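Local coordinates for protein cytochrome P450 (PDB 3OFT) that belongs to the cytochrome P450 family and holds an iron protoporphyrin IX within a largely helical fold, at residues L124-S127 against L128-R131; D135-D139 against F140-L144. All blocks are in the same frame, centred on the assembly; numbering follows the deposited sequence.

Interaction 1 (124-131) comes first along the chain, at the C-terminal end of helix 107-128. After it the chain passes through the short strand 133-135 into interaction 2 (135-144), which comprises helix 136-141 and the turn that follows. Their centres are about 11 Å apart, on the same side of the chain's centre, and the two touch directly. The ring of Phe140 packs on Leu124, with CD1 3.6 Å from Leu124 CG, and also against Leu128. Arg131 NH2 forms a 3.2 Å salt bridge to Asp139 OD2. The chain thus doubles back on itself, setting the short helix against the end of the long one through an apolar patch round Phe140 and one salt bridge.

Interaction 1 (L124-S127 against L128-R131); sequences LMES and LRPR
Met125 and Arg129 meet one helical turn apart, where the thioether slants across the guanidinium: SD lies 3.8 Å from Arg129 NH1, and CE is about as near. The chain of Met125 leaves with CG trans to the backbone N (chi1 -178°), then bends twice, and these bends bring the sulfur back beside the end of Arg129. Glu126 runs alongside the same guanidinium in the same direction, its CG 3.7 Å from Arg129 NH2. The opposite charges stop short of a salt bridge, with Glu126 OE2 4.4 Å from Arg129 NH2. Water 1 spans them instead, donating to Glu126 OE2 and accepting from Arg129 NH1. Each has a stronger partner of its own: Glu126 forms a salt bridge with Arg122, and Arg129 NH1 donates to the carbonyl of Gly365, so each charged end is also held by a partner outside the pair.

Beneath these side chains the backbone is changing its turn. Met125 O accepts from both Leu128 N (3.0 Å) and Arg129 N (2.9 Å), one bond spanning three residues and the other four. Leu128 N also reaches Leu124 O, but only weakly. That carbonyl takes a firmer bond from Ser127 OG, at 2.8 Å, made possible because chi1 of 85° turns the hydroxyl back along the helix. Pro130 has no N-H to offer, and its CD sits 3.3 Å from Glu126 O. Farther out, Met125 faces Glu361 and Trp362 of helix 348-365, while Leu128 is buried toward helix 136-141. Arg129 O takes a hydrogen bond from Trp394 NE1. The mixed three- and four-residue bonds, followed by the 3-10 segment 129-131, are characteristic of an alpha-helix tightening into a 3-10 turn at its C-terminal end, here closing the long helix 107-128 of the P450 fold.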
ATOM      1  N   LEU A 124      -5.168 -17.691 -11.197  1.00 11.15           N
ATOM      2  CA  LEU A 124      -5.117 -17.936  -9.747  1.00 10.68           C
ATOM      3  C   LEU A 124      -6.506 -18.228  -9.171  1.00 10.76           C
ATOM      4  O   LEU A 124      -6.679 -19.161  -8.344  1.00 10.93           O
ATOM      5  CB  LEU A 124      -4.426 -16.745  -9.038  1.00 11.78           C
ATOM      6  CG  LEU A 124      -4.178 -16.860  -7.522  1.00 12.52           C
ATOM      7  CD1 LEU A 124      -3.341 -18.057  -7.159  1.00 12.61           C
ATOM      8  CD2 LEU A 124      -3.535 -15.572  -7.029  1.00 12.43           C
ATOM      9  N   MET A 125      -7.505 -17.456  -9.614  1.00  9.75           N
ATOM     10  CA  MET A 125      -8.891 -17.738  -9.294  1.00 11.82           C
ATOM     11  C   MET A 125      -9.301 -19.164  -9.680  1.00 12.75           C
ATOM     12  O   MET A 125      -9.936 -19.904  -8.879  1.00 12.30           O
ATOM     13  CB  MET A 125      -9.810 -16.694  -9.940  1.00 11.39           C
ATOM     14  CG  MET A 125     -11.266 -16.848  -9.648  1.00 14.16           C
ATOM     15  SD  MET A 125     -12.083 -18.034 -10.761  1.00 16.11           S
ATOM     16  CE  MET A 125     -11.894 -17.173 -12.349  1.00 12.63           C
ATOM     17  N   GLU A 126      -8.989 -19.549 -10.905  1.00 13.25           N
ATOM     18  CA  GLU A 126      -9.361 -20.909 -11.368  1.00 14.42           C
ATOM     19  C   GLU A 126      -8.720 -22.073 -10.610  1.00 14.88           C
ATOM     20  O   GLU A 126      -9.298 -23.143 -10.519  1.00 15.53           O
ATOM     21  CB  GLU A 126      -9.098 -21.057 -12.847  1.00 15.08           C
ATOM     22  CG  GLU A 126     -10.124 -20.306 -13.701  1.00 18.21           C
ATOM     23  CD  GLU A 126      -9.696 -20.251 -15.165  1.00 23.56           C
ATOM     24  OE1 GLU A 126      -8.563 -20.685 -15.485  1.00 24.47           O
ATOM     25  OE2 GLU A 126     -10.490 -19.748 -15.984  1.00 24.44           O
ATOM     26  N   SER A 127      -7.518 -21.859 -10.091  1.00 14.27           N
ATOM     27  CA  SER A 127      -6.827 -22.821  -9.248  1.00 14.21           C
ATOM     28  C   SER A 127      -7.561 -23.004  -7.900  1.00 13.56           C
ATOM     29  O   SER A 127      -7.501 -24.092  -7.325  1.00 12.65           O
ATOM     30  CB  SER A 127      -5.367 -22.388  -9.026  1.00 13.86           C
ATOM     31  OG  SER A 127      -5.241 -21.474  -7.935  1.00 16.41           O
ATOM     32  N   LEU A 128      -8.256 -21.968  -7.407  1.00 12.53           N
ATOM     33  CA  LEU A 128      -8.938 -22.075  -6.121  1.00 12.73           C
ATOM     34  C   LEU A 128     -10.404 -22.493  -6.213  1.00 12.55           C
ATOM     35  O   LEU A 128     -10.918 -23.173  -5.314  1.00 13.17           O
ATOM     36  CB  LEU A 128      -8.851 -20.755  -5.323  1.00 13.62           C
ATOM     37  CG  LEU A 128      -7.462 -20.183  -5.081  1.00 13.40           C
ATOM     38  CD1 LEU A 128      -7.658 -18.801  -4.403  1.00 16.47           C
ATOM     39  CD2 LEU A 128      -6.625 -21.144  -4.217  1.00 17.06           C
ATOM     40  N   ARG A 129     -11.063 -22.116  -7.302  1.00 11.43           N
ATOM     41  CA  ARG A 129     -12.522 -22.341  -7.456  1.00 12.33           C
ATOM     42  C   ARG A 129     -13.034 -23.774  -7.110  1.00 12.01           C
ATOM     43  O   ARG A 129     -14.061 -23.903  -6.432  1.00 11.45           O
ATOM     44  CB  ARG A 129     -12.991 -21.932  -8.872  1.00 12.95           C
ATOM     45  CG  ARG A 129     -14.538 -21.975  -9.070  1.00 14.57           C
ATOM     46  CD  ARG A 129     -14.953 -21.391 -10.410  1.00 18.42           C
ATOM     47  NE  ARG A 129     -14.222 -21.997 -11.519  1.00 21.12           N
ATOM     48  CZ  ARG A 129     -13.977 -21.417 -12.694  1.00 24.61           C
ATOM     49  NH1 ARG A 129     -14.370 -20.163 -12.962  1.00 23.34           N
ATOM     50  NH2 ARG A 129     -13.318 -22.109 -13.619  1.00 24.23           N
ATOM     51  N   PRO A 130     -12.364 -24.845  -7.587  1.00 12.94           N
ATOM     52  CA  PRO A 130     -12.926 -26.195  -7.334  1.00 13.21           C
ATOM     53  C   PRO A 130     -12.978 -26.643  -5.853  1.00 12.93           C
ATOM     54  O   PRO A 130     -13.712 -27.565  -5.495  1.00 12.67           O
ATOM     55  CB  PRO A 130     -11.960 -27.118  -8.065  1.00 13.95           C
ATOM     56  CG  PRO A 130     -11.275 -26.238  -9.102  1.00 14.67           C
ATOM     57  CD  PRO A 130     -11.176 -24.898  -8.478  1.00 13.07           C
ATOM     58  N   ARG A 131     -12.198 -25.999  -4.997  1.00 12.81           N
ATOM     59  CA  ARG A 131     -12.177 -26.365  -3.565  1.00 12.47           C
ATOM     60  C   ARG A 131     -13.468 -26.112  -2.766  1.00 12.63           C
ATOM     61  O   ARG A 131     -13.748 -26.823  -1.786  1.00 10.68           O
ATOM     62  CB  ARG A 131     -11.009 -25.661  -2.867  1.00 13.68           C
ATOM     63  CG  ARG A 131      -9.660 -26.082  -3.391  1.00 17.93           C
ATOM     64  CD  ARG A 131      -8.489 -25.226  -2.895  1.00 24.09           C
ATOM     65  NE  ARG A 131      -8.546 -24.911  -1.457  1.00 29.87           N
ATOM     66  CZ  ARG A 131      -7.665 -24.113  -0.844  1.00 31.16           C
ATOM     67  NH1 ARG A 131      -6.663 -23.588  -1.534  1.00 34.25           N
ATOM     68  NH2 ARG A 131      -7.760 -23.868   0.458  1.00 32.78           N
TER
HETATM   69  O   HOH W   1     -13.016 -18.390 -15.245  1.00 33.59           O

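Interaction 2 (D135-D139 against F140-L144); sequences DFVSD and FAEIL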
ATOM      1  N   ASP A 135      -8.430 -19.999   2.245  1.00 15.27           N
ATOM      2  CA  ASP A 135      -7.938 -19.003   3.187  1.00 14.80           C
ATOM      3  C   ASP A 135      -7.438 -17.902   2.268  1.00 12.81           C
ATOM      4  O   ASP A 135      -6.329 -17.953   1.762  1.00 12.17           O
ATOM      5  CB  ASP A 135      -6.844 -19.621   4.081  1.00 15.80           C
ATOM      6  CG  ASP A 135      -7.360 -20.829   4.896  1.00 22.00           C
ATOM      7  OD1 ASP A 135      -6.797 -21.950   4.754  1.00 26.51           O
ATOM      8  OD2 ASP A 135      -8.348 -20.653   5.662  1.00 26.34           O
ATOM      9  N   PHE A 136      -8.287 -16.907   2.041  1.00 11.62           N
ATOM     10  CA  PHE A 136      -8.088 -15.968   0.943  1.00 10.46           C
ATOM     11  C   PHE A 136      -6.795 -15.164   1.060  1.00  9.25           C
ATOM     12  O   PHE A 136      -6.180 -14.862   0.050  1.00  9.30           O
ATOM     13  CB  PHE A 136      -9.275 -15.022   0.835  1.00  9.76           C
ATOM     14  CG  PHE A 136      -9.190 -14.084  -0.344  1.00  8.59           C
ATOM     15  CD1 PHE A 136      -9.685 -14.477  -1.573  1.00  8.44           C
ATOM     16  CD2 PHE A 136      -8.585 -12.819  -0.222  1.00  9.70           C
ATOM     17  CE1 PHE A 136      -9.606 -13.629  -2.675  1.00  8.72           C
ATOM     18  CE2 PHE A 136      -8.493 -11.964  -1.313  1.00  9.98           C
ATOM     19  CZ  PHE A 136      -9.029 -12.379  -2.551  1.00  7.83           C
ATOM     20  N   VAL A 137      -6.392 -14.816   2.271  1.00  9.39           N
ATOM     21  CA  VAL A 137      -5.155 -14.065   2.449  1.00  9.56           C
ATOM     22  C   VAL A 137      -3.968 -14.915   2.005  1.00 11.29           C
ATOM     23  O   VAL A 137      -3.139 -14.447   1.213  1.00 10.37           O
ATOM     24  CB  VAL A 137      -4.959 -13.558   3.903  1.00 11.36           C
ATOM     25  CG1 VAL A 137      -3.556 -12.976   4.111  1.00 10.94           C
ATOM     26  CG2 VAL A 137      -6.046 -12.563   4.267  1.00 12.03           C
ATOM     27  N   SER A 138      -3.862 -16.146   2.513  1.00 10.48           N
ATOM     28  CA  SER A 138      -2.679 -16.918   2.183  1.00 13.23           C
ATOM     29  C   SER A 138      -2.773 -17.569   0.794  1.00 12.86           C
ATOM     30  O   SER A 138      -1.751 -17.769   0.155  1.00 13.05           O
ATOM     31  CB  SER A 138      -2.334 -17.945   3.283  1.00 13.79           C
ATOM     32  OG  SER A 138      -3.443 -18.758   3.526  1.00 20.06           O
ATOM     33  N   ASP A 139      -3.987 -17.877   0.315  1.00 11.49           N
ATOM     34  CA  ASP A 139      -4.159 -18.572  -0.988  1.00 12.32           C
ATOM     35  C   ASP A 139      -4.263 -17.624  -2.182  1.00 11.55           C
ATOM     36  O   ASP A 139      -4.025 -18.032  -3.329  1.00 11.51           O
ATOM     37  CB  ASP A 139      -5.424 -19.472  -0.992  1.00 13.24           C
ATOM     38  CG  ASP A 139      -5.406 -20.533   0.100  1.00 17.54           C
ATOM     39  OD1 ASP A 139      -4.300 -20.924   0.509  1.00 19.12           O
ATOM     40  OD2 ASP A 139      -6.485 -20.973   0.555  1.00 20.19           O
ATOM     41  N   PHE A 140      -4.660 -16.374  -1.941  1.00  9.86           N
ATOM     42  CA  PHE A 140      -4.850 -15.463  -3.067  1.00  9.53           C
ATOM     43  C   PHE A 140      -4.145 -14.129  -2.840  1.00  9.42           C
ATOM     44  O   PHE A 140      -3.326 -13.736  -3.663  1.00 10.25           O
ATOM     45  CB  PHE A 140      -6.352 -15.241  -3.373  1.00  8.72           C
ATOM     46  CG  PHE A 140      -6.603 -14.587  -4.714  1.00  8.17           C
ATOM     47  CD1 PHE A 140      -6.919 -15.355  -5.826  1.00  6.82           C
ATOM     48  CD2 PHE A 140      -6.480 -13.183  -4.863  1.00  8.83           C
ATOM     49  CE1 PHE A 140      -7.162 -14.740  -7.079  1.00  9.69           C
ATOM     50  CE2 PHE A 140      -6.714 -12.566  -6.086  1.00  8.41           C
ATOM     51  CZ  PHE A 140      -7.026 -13.318  -7.200  1.00  8.70           C
ATOM     52  N   ALA A 141      -4.510 -13.411  -1.775  1.00  9.39           N
ATOM     53  CA  ALA A 141      -4.078 -12.012  -1.633  1.00 11.03           C
ATOM     54  C   ALA A 141      -2.574 -11.883  -1.593  1.00 11.63           C
ATOM     55  O   ALA A 141      -2.027 -10.960  -2.175  1.00 11.67           O
ATOM     56  CB  ALA A 141      -4.710 -11.344  -0.342  1.00  9.89           C
ATOM     57  N   GLU A 142      -1.915 -12.790  -0.871  1.00 13.20           N
ATOM     58  CA  GLU A 142      -0.463 -12.746  -0.733  1.00 14.94           C
ATOM     59  C   GLU A 142       0.268 -13.419  -1.894  1.00 14.85           C
ATOM     60  O   GLU A 142       1.486 -13.461  -1.868  1.00 16.31           O
ATOM     61  CB  GLU A 142       0.014 -13.334   0.619  1.00 16.09           C
ATOM     62  CG  GLU A 142      -0.107 -12.288   1.750  1.00 22.03           C
ATOM     63  CD  GLU A 142      -0.039 -12.810   3.207  1.00 30.12           C
ATOM     64  OE1 GLU A 142      -0.134 -11.929   4.099  1.00 35.02           O
ATOM     65  OE2 GLU A 142       0.072 -14.034   3.469  1.00 30.97           O
ATOM     66  N   ILE A 143      -0.463 -13.965  -2.864  1.00 13.75           N
ATOM     67  CA  ILE A 143       0.143 -14.669  -3.982  1.00 12.77           C
ATOM     68  C   ILE A 143       0.082 -13.767  -5.216  1.00 13.12           C
ATOM     69  O   ILE A 143       1.051 -13.641  -5.970  1.00 12.45           O
ATOM     70  CB  ILE A 143      -0.600 -16.008  -4.254  1.00 13.04           C
ATOM     71  CG1 ILE A 143      -0.534 -16.936  -3.036  1.00 15.19           C
ATOM     72  CG2 ILE A 143      -0.099 -16.724  -5.537  1.00 13.66           C
ATOM     73  CD1 ILE A 143       0.886 -17.381  -2.675  1.00 20.02           C
ATOM     74  N   LEU A 144      -1.071 -13.134  -5.417  1.00 11.99           N
ATOM     75  CA  LEU A 144      -1.278 -12.356  -6.635  1.00 12.21           C
ATOM     76  C   LEU A 144      -0.226 -11.258  -6.908  1.00 11.42           C
ATOM     77  O   LEU A 144       0.236 -11.143  -8.053  1.00 11.36           O
ATOM     78  CB  LEU A 144      -2.688 -11.775  -6.686  1.00 11.69           C
ATOM     79  CG  LEU A 144      -3.029 -11.086  -8.026  1.00 13.55           C
ATOM     80  CD1 LEU A 144      -3.292 -12.118  -9.119  1.00 13.69           C
ATOM     81  CD2 LEU A 144      -4.229 -10.168  -7.883  1.00 17.38           C
TER
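Phe140 stands beside Phe136, both side chains pointing the same way and their rings only 18° from parallel but slid well apart. The closest carbons are Phe136 CZ and Phe140 CD2, at 3.5 Å. Phe140 CB sits over one face of the Phe136 ring, 3.9 Å from its centroid, a CH-pi contact displaced toward the rim. With CG trans to the backbone N in each (Phe136 chi1 -176°), both rings leave the helix on one side. Phe140 N bonds to Phe136 O at 2.9 Å, the ordinary four-residue step. Just before Phe140, Asp139 OD2 reaches back to Asp135 N at 2.8 Å, tying the end of strand 133-135 to the helix.

Ala141 widens the helix. Its N also donates to Phe136 O at 2.9 Å, giving that carbonyl two donors and opening a pi-type turn, while its methyl rests near Phe136 CE2. Glu142 repeats the five-residue step, its N bonding to Val137 O, and its extended chain runs obliquely across Val137, bringing OE1 3.6 Å from CG1. Ile143 lays CG1 over the carbonyl oxygen of Ser138, 3.5 Å away; its N, like that of Leu144, bonds to Phe140 O as the chain turns toward helix 144-152.

The aromatic pair enters a core shared by several elements: Trp362 of helix 348-365 meets both rings edge-to-face, and Ile243 of helix 221-252 touches both. Val137 lies against Cys387 and Leu390 of strand 386-394, while Leu144 packs on Val120 of helix 107-128.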